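Local coordinates for protein phosphinothricin N-acetyltransferase (Brucella ovis, PDB 5DWM) that probably transfers an acetyl group from acetyl-CoA to the amino group of a small acceptor such as phosphinothricin, at residues K50-F55 against L72-A77; Q58-L63 against L120-L125; I12-P17 against I114-A119; T35-I40 against S93-P98. All coordinates share one frame; numbering follows the deposited sequence.

Interaction 1. Residues K50-F55 against L72-A77; sequences KRFAAF and LGYAYA
F55 and Y76 bring helix 45-58 against strand 70-79: the short segments 50-55 and 72-77 run 48° apart in their N-to-C directions, with axes 10.2 Å apart at closest approach. The gap is filled by four rings, two from each side. F55 lies on Y76 as an offset stack, the ring planes 22° apart and the centroids separated by 4.4 Å; CE2 of F55 sits over the face of Y76 near its rim, 3.4 Å from Y76 CE1. The other face of F55 carries the carbonyl oxygen of R51, one helical turn back. F52 meets Y74 differently, as an offset edge-to-face pair, its CZ 3.7 Å from Y74 CE2 with the planes 60° apart. Both tyrosines hold CG between the backbone N and the carbonyl carbon, which sends the two rings out from the same face of the strand, two residues apart. I23 of helix 20-33 also packs on F52 and Y74, while F15 meets the F52 ring. With no polar bond between the segments, helix and sheet are joined here by ring packing, and the contact depends mainly on how closely the four aromatic groups fit.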
loop_
_atom_site.group_PDB
_atom_site.type_symbol
_atom_site.label_atom_id
_atom_site.label_comp_id
_atom_site.label_asym_id
_atom_site.label_seq_id
_atom_site.Cartn_x
_atom_site.Cartn_y
_atom_site.Cartn_z
ATOM N N LYS A 50 12.397 -15.432 -8.209
ATOM C CA LYS A 50 11.786 -14.477 -9.129
ATOM C C LYS A 50 11.530 -13.143 -8.444
ATOM O O LYS A 50 11.794 -12.079 -9.023
ATOM C CB LYS A 50 10.482 -15.053 -9.689
ATOM N N ARG A 51 11.009 -13.175 -7.209
ATOM C CA ARG A 51 10.718 -11.934 -6.493
ATOM C C ARG A 51 11.988 -11.132 -6.255
ATOM O O ARG A 51 12.023 -9.913 -6.477
ATOM C CB ARG A 51 10.057 -12.244 -5.152
ATOM C CG ARG A 51 8.650 -12.805 -5.257
ATOM C CD ARG A 51 8.076 -13.102 -3.874
ATOM N NE ARG A 51 6.767 -13.744 -3.986
ATOM C CZ ARG A 51 5.992 -14.058 -2.953
ATOM N NH1 ARG A 51 6.379 -13.790 -1.710
ATOM N NH2 ARG A 51 4.827 -14.646 -3.163
ATOM N N PHE A 52 13.047 -11.807 -5.800
ATOM C CA PHE A 52 14.289 -11.115 -5.482
ATOM C C PHE A 52 14.983 -10.609 -6.743
ATOM O O PHE A 52 15.572 -9.524 -6.738
ATOM C CB PHE A 52 15.203 -12.034 -4.663
ATOM C CG PHE A 52 14.882 -12.053 -3.190
ATOM C CD1 PHE A 52 13.571 -12.086 -2.751
ATOM C CD2 PHE A 52 15.894 -12.030 -2.243
ATOM C CE1 PHE A 52 13.275 -12.092 -1.405
ATOM C CE2 PHE A 52 15.601 -12.041 -0.895
ATOM C CZ PHE A 52 14.295 -12.070 -0.475
ATOM N N ALA A 53 14.907 -11.367 -7.838
ATOM C CA ALA A 53 15.477 -10.887 -9.093
ATOM C C ALA A 53 14.782 -9.610 -9.560
ATOM O O ALA A 53 15.427 -8.707 -10.114
ATOM C CB ALA A 53 15.386 -11.973 -10.164
ATOM N N ALA A 54 13.468 -9.507 -9.322
ATOM C CA ALA A 54 12.743 -8.289 -9.681
ATOM C C ALA A 54 13.191 -7.105 -8.831
ATOM O O ALA A 54 13.430 -6.016 -9.365
ATOM C CB ALA A 54 11.231 -8.512 -9.587
ATOM N N PHE A 55 13.339 -7.300 -7.514
ATOM C CA PHE A 55 13.838 -6.218 -6.662
ATOM C C PHE A 55 15.208 -5.746 -7.123
ATOM O O PHE A 55 15.466 -4.540 -7.194
ATOM C CB PHE A 55 13.921 -6.676 -5.208
ATOM C CG PHE A 55 12.606 -7.056 -4.610
ATOM C CD1 PHE A 55 11.459 -6.320 -4.877
ATOM C CD2 PHE A 55 12.517 -8.153 -3.768
ATOM C CE1 PHE A 55 10.248 -6.676 -4.314
ATOM C CE2 PHE A 55 11.314 -8.513 -3.204
ATOM C CZ PHE A 55 10.175 -7.771 -3.478
ATOM N N LEU A 72 21.190 -16.022 8.690
ATOM C CA LEU A 72 20.306 -15.943 9.844
ATOM C C LEU A 72 19.135 -14.994 9.640
ATOM O O LEU A 72 18.205 -14.993 10.457
ATOM C CB LEU A 72 21.088 -15.496 11.082
ATOM C CG LEU A 72 22.279 -16.381 11.457
ATOM C CD1 LEU A 72 22.891 -15.891 12.742
ATOM C CD2 LEU A 72 21.831 -17.820 11.592
ATOM N N GLY A 73 19.160 -14.183 8.592
ATOM C CA GLY A 73 18.076 -13.251 8.338
ATOM C C GLY A 73 18.381 -12.490 7.071
ATOM O O GLY A 73 19.492 -12.554 6.537
ATOM N N TYR A 74 17.370 -11.775 6.585
ATOM C CA TYR A 74 17.527 -11.001 5.367
ATOM C C TYR A 74 16.655 -9.755 5.441
ATOM O O TYR A 74 15.707 -9.675 6.229
ATOM C CB TYR A 74 17.219 -11.826 4.105
ATOM C CG TYR A 74 15.771 -12.251 3.976
ATOM C CD1 TYR A 74 15.326 -13.433 4.546
ATOM C CD2 TYR A 74 14.850 -11.470 3.281
ATOM C CE1 TYR A 74 14.011 -13.836 4.431
ATOM C CE2 TYR A 74 13.522 -11.860 3.158
ATOM C CZ TYR A 74 13.107 -13.048 3.742
ATOM O OH TYR A 74 11.792 -13.452 3.632
ATOM N N ALA A 75 17.001 -8.775 4.612
ATOM C CA ALA A 75 16.262 -7.529 4.545
ATOM C C ALA A 75 16.340 -6.994 3.126
ATOM O O ALA A 75 17.352 -7.164 2.439
ATOM C CB ALA A 75 16.809 -6.483 5.525
ATOM N N TYR A 76 15.269 -6.347 2.689
ATOM C CA TYR A 76 15.309 -5.681 1.397
ATOM C C TYR A 76 14.401 -4.463 1.445
ATOM O O TYR A 76 13.604 -4.285 2.372
ATOM C CB TYR A 76 14.948 -6.627 0.240
ATOM C CG TYR A 76 13.521 -7.110 0.244
ATOM C CD1 TYR A 76 12.497 -6.329 -0.293
ATOM C CD2 TYR A 76 13.188 -8.343 0.793
ATOM C CE1 TYR A 76 11.189 -6.767 -0.295
ATOM C CE2 TYR A 76 11.879 -8.791 0.794
ATOM C CZ TYR A 76 10.881 -7.996 0.256
ATOM O OH TYR A 76 9.571 -8.443 0.259
ATOM N N ALA A 77 14.550 -3.613 0.438
ATOM C CA ALA A 77 13.661 -2.487 0.223
ATOM C C ALA A 77 12.990 -2.626 -1.134
ATOM O O ALA A 77 13.470 -3.336 -2.022
ATOM C CB ALA A 77 14.420 -1.164 0.301
#

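Interaction 2. Residues Q58-L63 against L120-L125; sequences QGFPIL and LGFRQL. Unlike the reference sequence in segment 58-63: G59 (reference Ser).
F60 and F122 meet beside the central sheet of this GNAT fold, where the chain leaves two helices, 45-58 and 105-119, to enter strands 62-67 and 124-129. Each helix ends in a Schellman motif with a glycine at positive phi, G59 in one and G121 in the other; G59 differs from the reference sequence, which has serine there. The tight part is aromatic. CE1 of F60 comes within 3.6 Å of CZ of F122, yet the rings are slid apart, with centroids 5.9 Å from each other and planes 28° apart, so they barely overlap and touch mainly through these two atoms. Both have CG beside the backbone N (chi1 -75° in each), and the side chains meet at about a right angle. The pair is buried: Y79 lies edge-to-face with F60 and also packs on F122, while I117 of helix 105-119 covers F122 and P61. The looser side lies at L120, which is partly exposed like the two glycines. Its chain runs toward P61 and meets it through a single methyl group, and no polar bond joins the two turns. That methyl, L120 CD1, stands 3.9 Å from P61 CD and just as far from the carbonyl oxygen of G59.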
loop_
_atom_site.group_PDB
_atom_site.type_symbol
_atom_site.label_atom_id
_atom_site.label_comp_id
_atom_site.label_asym_id
_atom_site.label_seq_id
_atom_site.Cartn_x
_atom_site.Cartn_y
_atom_site.Cartn_z
ATOM N N GLN A 58 15.103 -3.649 -10.239
ATOM C CA GLN A 58 14.658 -2.287 -9.957
ATOM C C GLN A 58 15.748 -1.435 -9.324
ATOM O O GLN A 58 15.620 -0.205 -9.305
ATOM C CB GLN A 58 13.440 -2.308 -9.035
ATOM C CG GLN A 58 12.170 -2.822 -9.678
ATOM C CD GLN A 58 11.052 -2.966 -8.672
ATOM O OE1 GLN A 58 11.166 -3.721 -7.707
ATOM N NE2 GLN A 58 9.970 -2.229 -8.878
ATOM N N GLY A 59 16.809 -2.048 -8.815
ATOM C CA GLY A 59 17.899 -1.328 -8.192
ATOM C C GLY A 59 17.917 -1.324 -6.678
ATOM O O GLY A 59 18.749 -0.621 -6.089
ATOM N N PHE A 60 17.044 -2.096 -6.030
ATOM C CA PHE A 60 16.925 -2.052 -4.583
ATOM C C PHE A 60 17.959 -2.959 -3.925
ATOM O O PHE A 60 18.315 -4.007 -4.471
ATOM C CB PHE A 60 15.531 -2.503 -4.155
ATOM C CG PHE A 60 14.462 -1.472 -4.409
ATOM C CD1 PHE A 60 14.401 -0.326 -3.638
ATOM C CD2 PHE A 60 13.521 -1.648 -5.413
ATOM C CE1 PHE A 60 13.429 0.643 -3.870
ATOM C CE2 PHE A 60 12.536 -0.683 -5.650
ATOM C CZ PHE A 60 12.495 0.462 -4.870
ATOM N N PRO A 61 18.439 -2.580 -2.746
ATOM C CA PRO A 61 19.387 -3.429 -2.022
ATOM C C PRO A 61 18.691 -4.614 -1.375
ATOM O O PRO A 61 17.546 -4.530 -0.922
ATOM C CB PRO A 61 19.937 -2.492 -0.941
ATOM C CG PRO A 61 18.838 -1.532 -0.696
ATOM C CD PRO A 61 18.197 -1.303 -2.049
ATOM N N ILE A 62 19.415 -5.730 -1.339
ATOM C CA ILE A 62 18.964 -6.964 -0.707
ATOM C C ILE A 62 20.125 -7.462 0.131
ATOM O O ILE A 62 21.213 -7.705 -0.403
ATOM C CB ILE A 62 18.559 -8.039 -1.732
ATOM C CG1 ILE A 62 17.564 -7.492 -2.758
ATOM C CG2 ILE A 62 17.966 -9.234 -1.019
ATOM C CD1 ILE A 62 17.316 -8.448 -3.917
ATOM N N LEU A 63 19.896 -7.612 1.432
ATOM C CA LEU A 63 20.953 -7.881 2.390
ATOM C C LEU A 63 20.678 -9.168 3.154
ATOM O O LEU A 63 19.526 -9.545 3.383
ATOM C CB LEU A 63 21.055 -6.737 3.393
ATOM C CG LEU A 63 21.280 -5.349 2.807
ATOM C CD1 LEU A 63 21.236 -4.335 3.935
ATOM C CD2 LEU A 63 22.614 -5.289 2.066
ATOM N N LEU A 120 20.953 5.935 -1.881
ATOM C CA LEU A 120 20.247 5.979 -3.155
ATOM C C LEU A 120 19.390 7.230 -3.329
ATOM O O LEU A 120 18.886 7.463 -4.434
ATOM C CB LEU A 120 19.403 4.711 -3.337
ATOM C CG LEU A 120 20.179 3.408 -3.555
ATOM C CD1 LEU A 120 19.264 2.191 -3.484
ATOM C CD2 LEU A 120 20.946 3.423 -4.878
ATOM N N GLY A 121 19.220 8.041 -2.286
ATOM C CA GLY A 121 18.533 9.312 -2.412
ATOM C C GLY A 121 17.073 9.319 -2.015
ATOM O O GLY A 121 16.384 10.320 -2.264
ATOM N N PHE A 122 16.580 8.243 -1.409
ATOM C CA PHE A 122 15.213 8.226 -0.922
ATOM C C PHE A 122 15.034 9.220 0.222
ATOM O O PHE A 122 15.981 9.594 0.920
ATOM C CB PHE A 122 14.811 6.815 -0.487
ATOM C CG PHE A 122 14.555 5.888 -1.637
ATOM C CD1 PHE A 122 13.287 5.795 -2.192
ATOM C CD2 PHE A 122 15.579 5.138 -2.186
ATOM C CE1 PHE A 122 13.049 4.957 -3.269
ATOM C CE2 PHE A 122 15.344 4.296 -3.251
ATOM C CZ PHE A 122 14.086 4.210 -3.800
ATOM N N ARG A 123 13.785 9.655 0.406
ATOM C CA ARG A 123 13.456 10.639 1.429
ATOM C C ARG A 123 12.640 10.078 2.588
ATOM O O ARG A 123 12.616 10.695 3.660
ATOM C CB ARG A 123 12.721 11.844 0.806
ATOM C CG ARG A 123 13.569 12.686 -0.148
ATOM C CD ARG A 123 14.755 13.287 0.589
ATOM N NE ARG A 123 15.534 14.220 -0.224
ATOM C CZ ARG A 123 15.276 15.518 -0.315
ATOM N NH1 ARG A 123 14.244 16.029 0.344
ATOM N NH2 ARG A 123 16.040 16.295 -1.073
ATOM N N GLN A 124 11.963 8.944 2.406
ATOM C CA GLN A 124 11.220 8.307 3.488
ATOM C C GLN A 124 11.357 6.800 3.358
ATOM O O GLN A 124 11.319 6.262 2.247
ATOM C CB GLN A 124 9.714 8.648 3.429
ATOM C CG GLN A 124 9.386 10.126 3.420
ATOM C CD GLN A 124 9.621 10.839 4.745
ATOM O OE1 GLN A 124 9.774 12.074 4.779
ATOM N NE2 GLN A 124 9.634 10.087 5.836
ATOM N N LEU A 125 11.509 6.122 4.494
ATOM C CA LEU A 125 11.497 4.666 4.551
ATOM C C LEU A 125 10.301 4.238 5.394
ATOM O O LEU A 125 10.147 4.687 6.535
ATOM C CB LEU A 125 12.809 4.135 5.137
ATOM C CG LEU A 125 12.980 2.608 5.204
ATOM C CD1 LEU A 125 12.809 1.964 3.826
ATOM C CD2 LEU A 125 14.344 2.270 5.806
#

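Interaction 3. Residues I12-P17 against I114-A119; sequences IRDFQP and IARISA
D14 and R116 face each other from the end of edge strand 11-14 and from helix 105-119, with backbones well separated: their CA atoms, the nearest pair between the segments, are 10.7 Å apart. A single salt bridge spans this gap. NH1 of R116 donates to OD1 of D14 over 2.8 Å, in a nearly straight bond with an N-H...O angle of 163°. The oxygen receives it on its syn lone pair and lies close to the guanidinium plane, but the carboxylate itself is turned 73° from that plane. The carboxylate and guanidinium therefore meet through one oxygen and one nitrogen, without the paired bonds of a coplanar bidentate bridge. R116 gets there by a folded path, its chain bent at chi2 and chi3; the residue is modelled in two conformers, so the bridge may be made only part of the time. Beside the bridge, R13 leans back to the main chain, its NH1 giving a bond of 3.0 Å to D14 O; R13 also pairs with E66 and D19. The contact lies at the surface, away from the acetyl-CoA site, and is a strand-to-helix salt bridge between the first strand of the GNAT fold and the helix packed against its sheet.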
loop_
_atom_site.group_PDB
_atom_site.type_symbol
_atom_site.label_atom_id
_atom_site.label_comp_id
_atom_site.label_asym_id
_atom_site.label_seq_id
_atom_site.Cartn_x
_atom_site.Cartn_y
_atom_site.Cartn_z
ATOM N N ILE A 12 26.899 -8.513 7.915
ATOM C CA ILE A 12 25.914 -8.107 6.910
ATOM C C ILE A 12 26.601 -8.023 5.550
ATOM O O ILE A 12 27.654 -7.382 5.417
ATOM C CB ILE A 12 25.265 -6.758 7.272
ATOM C CG1 ILE A 12 24.677 -6.778 8.689
ATOM C CG2 ILE A 12 24.193 -6.385 6.248
ATOM C CD1 ILE A 12 23.688 -7.876 8.940
ATOM N N ARG A 13 26.000 -8.649 4.532
ATOM C CA ARG A 13 26.548 -8.602 3.180
ATOM C C ARG A 13 25.408 -8.606 2.174
ATOM O O ARG A 13 24.253 -8.875 2.513
ATOM C CB ARG A 13 27.489 -9.779 2.900
ATOM C CG ARG A 13 26.790 -11.133 2.946
ATOM C CD ARG A 13 27.667 -12.246 2.383
ATOM N NE ARG A 13 27.117 -13.570 2.671
ATOM C CZ ARG A 13 26.127 -14.131 1.982
ATOM N NH1 ARG A 13 25.575 -13.481 0.965
ATOM N NH2 ARG A 13 25.687 -15.342 2.308
ATOM N N ASP A 14 25.748 -8.324 0.916
ATOM C CA ASP A 14 24.756 -8.389 -0.148
ATOM C C ASP A 14 24.279 -9.820 -0.363
ATOM O O ASP A 14 25.058 -10.774 -0.303
ATOM C CB ASP A 14 25.349 -7.894 -1.465
ATOM C CG ASP A 14 25.507 -6.384 -1.518
ATOM O OD1 ASP A 14 24.671 -5.660 -0.937
ATOM O OD2 ASP A 14 26.465 -5.923 -2.165
ATOM N N PHE A 15 22.987 -9.950 -0.654
ATOM C CA PHE A 15 22.413 -11.211 -1.093
ATOM C C PHE A 15 23.083 -11.701 -2.372
ATOM O O PHE A 15 23.455 -10.910 -3.248
ATOM C CB PHE A 15 20.925 -10.961 -1.358
ATOM C CG PHE A 15 20.260 -11.975 -2.251
ATOM C CD1 PHE A 15 20.162 -11.766 -3.621
ATOM C CD2 PHE A 15 19.673 -13.110 -1.715
ATOM C CE1 PHE A 15 19.529 -12.694 -4.442
ATOM C CE2 PHE A 15 19.032 -14.039 -2.534
ATOM C CZ PHE A 15 18.961 -13.825 -3.897
ATOM N N GLN A 16 23.235 -13.021 -2.468
ATOM C CA GLN A 16 23.617 -13.688 -3.695
ATOM C C GLN A 16 22.622 -14.806 -3.965
ATOM O O GLN A 16 21.956 -15.292 -3.049
ATOM C CB GLN A 16 25.040 -14.263 -3.586
ATOM C CG GLN A 16 26.079 -13.240 -3.136
ATOM C CD GLN A 16 26.387 -12.189 -4.196
ATOM O OE1 GLN A 16 26.079 -12.364 -5.374
ATOM N NE2 GLN A 16 27.005 -11.091 -3.774
ATOM N N PRO A 17 22.461 -15.205 -5.234
ATOM C CA PRO A 17 21.445 -16.234 -5.541
ATOM C C PRO A 17 21.598 -17.529 -4.757
ATOM O O PRO A 17 20.592 -18.201 -4.487
ATOM C CB PRO A 17 21.604 -16.452 -7.051
ATOM C CG PRO A 17 22.166 -15.154 -7.553
ATOM C CD PRO A 17 23.060 -14.638 -6.457
ATOM N N ILE A 114 19.024 0.987 5.987
ATOM C CA ILE A 114 18.841 2.437 6.051
ATOM C C ILE A 114 19.991 3.149 5.354
ATOM O O ILE A 114 19.780 4.097 4.585
ATOM C CB ILE A 114 18.688 2.898 7.516
ATOM C CG1 ILE A 114 17.371 2.396 8.116
ATOM C CG2 ILE A 114 18.803 4.418 7.627
ATOM C CD1 ILE A 114 17.297 2.576 9.631
ATOM N N ALA A 115 21.227 2.708 5.615
ATOM C CA ALA A 115 22.386 3.319 4.965
ATOM C C ALA A 115 22.321 3.180 3.446
ATOM O O ALA A 115 22.581 4.143 2.718
ATOM C CB ALA A 115 23.692 2.729 5.513
ATOM N N ARG A 116 21.971 1.990 2.945
ATOM C CA ARG A 116 21.941 1.786 1.502
ATOM C C ARG A 116 20.816 2.587 0.851
ATOM O O ARG A 116 21.009 3.182 -0.216
ATOM C CB ARG A 116 21.821 0.293 1.188
ATOM C CG ARG A 116 23.034 -0.542 1.616
ATOM C CD ARG A 116 24.216 -0.321 0.685
ATOM N NE ARG A 116 23.902 -0.709 -0.687
ATOM C CZ ARG A 116 24.048 -1.937 -1.174
ATOM N NH1 ARG A 116 24.518 -2.906 -0.402
ATOM N NH2 ARG A 116 23.733 -2.192 -2.435
ATOM N N ILE A 117 19.636 2.615 1.477
ATOM C CA ILE A 117 18.508 3.366 0.932
ATOM C C ILE A 117 18.784 4.863 0.960
ATOM O O ILE A 117 18.413 5.598 0.029
ATOM C CB ILE A 117 17.225 2.994 1.696
ATOM C CG1 ILE A 117 16.752 1.620 1.236
ATOM C CG2 ILE A 117 16.133 4.047 1.475
ATOM C CD1 ILE A 117 16.424 1.582 -0.250
ATOM N N SER A 118 19.423 5.343 2.032
ATOM C CA SER A 118 19.793 6.750 2.100
ATOM C C SER A 118 20.765 7.106 0.984
ATOM O O SER A 118 20.625 8.154 0.337
ATOM C CB SER A 118 20.394 7.057 3.472
ATOM O OG SER A 118 20.627 8.443 3.644
ATOM N N ALA A 119 21.745 6.233 0.730
ATOM C CA ALA A 119 22.732 6.519 -0.305
ATOM C C ALA A 119 22.094 6.598 -1.686
ATOM O O ALA A 119 22.626 7.273 -2.575
ATOM C CB ALA A 119 23.860 5.485 -0.272
#

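Interaction 4. Residues T35-I40 against S93-P98; sequences TGSYEI and SIYIAP
Y95 reaches from strand 89-96 with its phenol end directed at the loop between helices 20-33 and 45-58, where it meets the backbone and CB of S37. Its OH lies 3.6 Å from S37 CB and equally far from S37 CA, while the carbonyl carbon of G36 is 3.9 Å from the same oxygen. CG of Y95 is beside the backbone N (chi1 -74°); the ring extends toward the loop, and its hydroxyl end makes the contact. S37 CB approaches the ring obliquely, neither squarely over the face nor in the plane. The atoms that meet the hydroxyl oxygen are all carbons, which makes this van der Waals packing. The serine hydroxyl is committed to other partners. S37 OG is anti to its own backbone nitrogen (chi1 173°) and accepts from the backbone N of E39 over 3.1 Å, at an N-H...O angle of 158°, which closes an ST turn; it is also hydrogen-bonded to Y27 OH. Y27 is shared by both sides of the contact, since its ring packs edge-to-face with Y95 while its hydroxyl bonds to S37 and E39. K159 NZ bonds to the carbonyl oxygens of S37 and E39, adding a further tie to the turn. On the strand, Y95 stands between I94 and I96, whose side chains turn to helix 105-119, away from the loop. Both isoleucines contact acetyl-CoA in a structure of this protein with the cofactor bound, so the tyrosine packs the loop behind the cofactor-binding strand of the GNAT fold.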
loop_
_atom_site.group_PDB
_atom_site.type_symbol
_atom_site.label_atom_id
_atom_site.label_comp_id
_atom_site.label_asym_id
_atom_site.label_seq_id
_atom_site.Cartn_x
_atom_site.Cartn_y
_atom_site.Cartn_z
ATOM N N THR A 35 2.560 -13.900 11.909
ATOM C CA THR A 35 1.535 -13.043 11.329
ATOM C C THR A 35 2.092 -11.731 10.800
ATOM O O THR A 35 1.309 -10.835 10.451
ATOM C CB THR A 35 0.386 -12.813 12.313
ATOM O OG1 THR A 35 0.911 -12.473 13.605
ATOM C CG2 THR A 35 -0.475 -14.057 12.422
ATOM N N GLY A 36 3.419 -11.595 10.714
ATOM C CA GLY A 36 3.981 -10.458 10.008
ATOM C C GLY A 36 3.744 -10.561 8.514
ATOM O O GLY A 36 3.493 -9.556 7.841
ATOM N N SER A 37 3.813 -11.771 7.979
ATOM C CA SER A 37 3.457 -12.023 6.593
ATOM C C SER A 37 1.961 -12.261 6.475
ATOM O O SER A 37 1.375 -13.006 7.266
ATOM C CB SER A 37 4.186 -13.263 6.082
ATOM O OG SER A 37 3.728 -13.608 4.788
ATOM N N TYR A 38 1.351 -11.633 5.475
ATOM C CA TYR A 38 -0.047 -11.875 5.152
ATOM C C TYR A 38 -0.226 -12.937 4.072
ATOM O O TYR A 38 -1.335 -13.091 3.543
ATOM C CB TYR A 38 -0.773 -10.574 4.789
ATOM C CG TYR A 38 -1.174 -9.714 5.973
ATOM C CD1 TYR A 38 -0.570 -9.860 7.229
ATOM C CD2 TYR A 38 -2.175 -8.753 5.838
ATOM C CE1 TYR A 38 -0.954 -9.055 8.312
ATOM C CE2 TYR A 38 -2.562 -7.956 6.903
ATOM C CZ TYR A 38 -1.945 -8.096 8.129
ATOM O OH TYR A 38 -2.339 -7.289 9.184
ATOM N N GLU A 39 0.834 -13.667 3.732
ATOM C CA GLU A 39 0.681 -14.860 2.915
ATOM C C GLU A 39 0.325 -16.048 3.799
ATOM O O GLU A 39 0.621 -16.065 4.995
ATOM C CB GLU A 39 1.950 -15.138 2.103
ATOM C CG GLU A 39 2.263 -14.021 1.122
ATOM C CD GLU A 39 3.347 -14.393 0.123
ATOM O OE1 GLU A 39 4.526 -14.112 0.403
ATOM O OE2 GLU A 39 3.022 -14.959 -0.946
ATOM N N ILE A 40 -0.348 -17.031 3.203
ATOM C CA ILE A 40 -0.780 -18.231 3.903
ATOM C C ILE A 40 0.005 -19.454 3.457
ATOM O O ILE A 40 0.367 -20.299 4.278
ATOM C CB ILE A 40 -2.294 -18.458 3.710
ATOM C CG1 ILE A 40 -3.074 -17.181 4.003
ATOM C CG2 ILE A 40 -2.772 -19.640 4.555
ATOM C CD1 ILE A 40 -2.837 -16.627 5.348
ATOM N N SER A 93 11.539 -4.516 4.436
ATOM C CA SER A 93 11.066 -5.856 4.770
ATOM C C SER A 93 12.209 -6.606 5.433
ATOM O O SER A 93 13.324 -6.608 4.908
ATOM C CB SER A 93 10.662 -6.606 3.500
ATOM O OG SER A 93 9.540 -5.989 2.898
ATOM N N ILE A 94 11.945 -7.233 6.578
ATOM C CA ILE A 94 12.983 -7.896 7.363
ATOM C C ILE A 94 12.404 -9.186 7.919
ATOM O O ILE A 94 11.326 -9.171 8.525
ATOM C CB ILE A 94 13.463 -7.038 8.552
ATOM C CG1 ILE A 94 13.848 -5.621 8.128
ATOM C CG2 ILE A 94 14.647 -7.709 9.242
ATOM C CD1 ILE A 94 14.158 -4.719 9.298
ATOM N N TYR A 95 13.138 -10.289 7.763
ATOM C CA TYR A 95 12.757 -11.569 8.345
ATOM C C TYR A 95 13.976 -12.249 8.941
ATOM O O TYR A 95 15.052 -12.248 8.337
ATOM C CB TYR A 95 12.109 -12.493 7.307
ATOM C CG TYR A 95 10.701 -12.061 6.975
ATOM C CD1 TYR A 95 9.637 -12.432 7.786
ATOM C CD2 TYR A 95 10.437 -11.264 5.871
ATOM C CE1 TYR A 95 8.345 -12.038 7.497
ATOM C CE2 TYR A 95 9.139 -10.859 5.572
ATOM C CZ TYR A 95 8.098 -11.251 6.390
ATOM O OH TYR A 95 6.809 -10.856 6.103
ATOM N N ILE A 96 13.788 -12.853 10.114
ATOM C CA ILE A 96 14.863 -13.476 10.869
ATOM C C ILE A 96 14.537 -14.954 11.064
ATOM O O ILE A 96 13.371 -15.321 11.260
ATOM C CB ILE A 96 15.048 -12.768 12.230
ATOM C CG1 ILE A 96 15.233 -11.255 12.040
ATOM C CG2 ILE A 96 16.223 -13.353 12.991
ATOM C CD1 ILE A 96 16.500 -10.855 11.315
ATOM N N ALA A 97 15.567 -15.797 10.995
ATOM C CA ALA A 97 15.390 -17.219 11.285
ATOM C C ALA A 97 14.877 -17.402 12.712
ATOM O O ALA A 97 15.297 -16.672 13.620
ATOM C CB ALA A 97 16.715 -17.971 11.121
ATOM N N PRO A 98 13.979 -18.363 12.951
ATOM C CA PRO A 98 13.423 -18.515 14.306
ATOM C C PRO A 98 14.474 -18.715 15.377
ATOM O O PRO A 98 14.360 -18.144 16.469
ATOM C CB PRO A 98 12.508 -19.741 14.170
ATOM C CG PRO A 98 12.118 -19.751 12.737
ATOM C CD PRO A 98 13.340 -19.279 11.990
#

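All four contacts reach one mixed sheet. Interactions 1 and 2 meet through strands 70-79 and 62-67, where A75 O lies 2.8 Å from L63 N. Interaction 3 joins interaction 2 at the next strand, with I62 O 2.9 Å from F15 N, and touches interaction 1 through F52 CD2 and F15 CE2, 3.7 Å apart. Interaction 4 is tied to interaction 1 by the salt bridge of R51 NH1 with E39 OE1, 2.8 Å long. Its centre lies about 20 Å from that of interaction 2 and 19 Å from that of interaction 3. Interaction 4 contains I94 and I96 of the acetyl-CoA site, empty in this chain; their side chains are each about 7 Å from that of Y74 in interaction 1.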